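Local structure of hybrid kinase (Caulobacter vibrioides, 6QRL) at residues A[83-86]-A[87-91]. The protein is a hybrid sensor histidine kinase, represented here by its receiver-like domain, which binds cyclic di-GMP, and probably autophosphorylates with ATP in a phosphorelay. Residues are numbered along the deposited sequence; the frame is centred on the assembly and turned at random.
Sequences DRID and RLKAA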
loop_
_atom_site.group_PDB
_atom_site.type_symbol
_atom_site.label_atom_id
_atom_site.label_comp_id
_atom_site.label_asym_id
_atom_site.label_seq_id
_atom_site.Cartn_x
_atom_site.Cartn_y
_atom_site.Cartn_z
ATOM N N ASP A 83 3.077 16.008 7.079
ATOM C CA ASP A 83 3.610 16.124 8.467
ATOM C C ASP A 83 3.645 14.741 9.129
ATOM O O ASP A 83 4.386 14.602 10.084
ATOM C CB ASP A 83 2.830 17.138 9.319
ATOM C CG ASP A 83 1.312 16.952 9.424
ATOM O OD1 ASP A 83 0.749 16.027 8.803
ATOM O OD2 ASP A 83 0.686 17.775 10.123
ATOM N N ARG A 84 2.922 13.741 8.619
ATOM C CA ARG A 84 2.885 12.381 9.214
ATOM C C ARG A 84 3.996 11.471 8.692
ATOM O O ARG A 84 4.114 10.347 9.196
ATOM C CB ARG A 84 1.549 11.715 8.909
ATOM C CG ARG A 84 0.356 12.469 9.475
ATOM C CD ARG A 84 -0.827 11.541 9.297
ATOM N NE ARG A 84 -2.067 12.285 9.371
ATOM C CZ ARG A 84 -3.277 11.751 9.183
ATOM N NH1 ARG A 84 -4.342 12.536 9.277
ATOM N NH2 ARG A 84 -3.413 10.473 8.846
ATOM N N ILE A 85 4.785 11.897 7.719
ATOM C CA ILE A 85 5.759 10.984 7.053
ATOM C C ILE A 85 6.682 10.338 8.109
ATOM O O ILE A 85 6.790 9.112 8.101
ATOM C CB ILE A 85 6.495 11.727 5.922
ATOM C CG1 ILE A 85 5.543 11.908 4.727
ATOM C CG2 ILE A 85 7.780 11.014 5.540
ATOM C CD1 ILE A 85 5.973 12.965 3.712
ATOM N N ASP A 86 7.250 11.087 9.043
ATOM C CA ASP A 86 8.231 10.501 10.006
ATOM C C ASP A 86 7.550 9.422 10.861
ATOM O O ASP A 86 8.102 8.328 10.999
ATOM C CB ASP A 86 8.918 11.579 10.846
ATOM C CG ASP A 86 9.866 12.477 10.048
ATOM O OD1 ASP A 86 10.358 12.028 8.975
ATOM O OD2 ASP A 86 10.114 13.626 10.500
ATOM N N ARG A 87 6.364 9.682 11.387
ATOM C CA ARG A 87 5.609 8.710 12.201
ATOM C C ARG A 87 5.289 7.446 11.393
ATOM O O ARG A 87 5.400 6.346 11.939
ATOM C CB ARG A 87 4.309 9.361 12.665
ATOM C CG ARG A 87 3.432 8.428 13.488
ATOM C CD ARG A 87 2.197 9.157 13.993
ATOM N NE ARG A 87 1.401 8.254 14.822
ATOM C CZ ARG A 87 0.210 8.559 15.336
ATOM N NH1 ARG A 87 -0.353 9.730 15.075
ATOM N NH2 ARG A 87 -0.434 7.663 16.067
ATOM N N LEU A 88 4.905 7.597 10.131
ATOM C CA LEU A 88 4.477 6.443 9.292
ATOM C C LEU A 88 5.713 5.626 8.902
ATOM O O LEU A 88 5.626 4.381 8.927
ATOM C CB LEU A 88 3.713 6.962 8.068
ATOM C CG LEU A 88 2.339 7.548 8.396
ATOM C CD1 LEU A 88 1.803 8.404 7.274
ATOM C CD2 LEU A 88 1.367 6.441 8.665
ATOM N N LYS A 89 6.837 6.287 8.610
ATOM C CA LYS A 89 8.112 5.555 8.381
ATOM C C LYS A 89 8.522 4.805 9.656
ATOM O O LYS A 89 8.862 3.634 9.525
ATOM C CB LYS A 89 9.210 6.472 7.847
ATOM C CG LYS A 89 8.889 7.110 6.499
ATOM C CD LYS A 89 8.903 6.144 5.326
ATOM C CE LYS A 89 10.283 5.604 5.019
ATOM N NZ LYS A 89 11.184 6.657 4.498
ATOM N N ALA A 90 8.421 5.412 10.838
ATOM C CA ALA A 90 8.755 4.760 12.135
ATOM C C ALA A 90 7.834 3.570 12.380
ATOM O O ALA A 90 8.294 2.602 12.975
ATOM C CB ALA A 90 8.651 5.740 13.282
ATOM N N ALA A 91 6.564 3.651 11.971
ATOM C CA ALA A 91 5.596 2.537 12.076
ATOM C C ALA A 91 5.986 1.383 11.120
ATOM O O ALA A 91 5.519 0.280 11.323
ATOM C CB ALA A 91 4.204 3.054 11.822
HETATM O O HOH W 1 5.449 12.461 11.525
#
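L88 lies back along its own helix toward R84, its CD1 reaching the CB of R84 at 3.7 Å. The leucine CG stands anti to the carbonyl carbon (chi1 -70°), which brings it to 3.4 Å from the R84 carbonyl oxygen, so the branched end sits beside the very group that accepts the L88 N-H (N to O 3.0 Å). One residue on, K89 N bonds to I85 O at 2.9 Å, and the isoleucine and lysine side chains leave the helix in the same direction and lie alongside each other. They touch through I85 CG2 and K89 CG, and beyond CG the lysine folds over. These i to i+4 pairs illustrate how successive backbone bonds hold a short surface helix, here helix 85-91 of the crossover from strand 73-77 to strand 95-98 in the receiver fold. On the inner side, L88 packs on V75, L77 and F93, while I85 rests on L77 and lies close to R82 and Y96, two residues that bind cyclic di-GMP. D86, R87 and A90 are on the exposed side. A90 N bonds to D86 O, while at the 3-10 entrance a water accepts from R87 N and donates to D83 O (water to O 2.8 Å), bridging two backbone groups not directly bonded to each other. R87 runs fully extended from CG to NE, with chi1 179°, and carries its NH1 to a hydrogen bond with the carbonyl oxygen of R62.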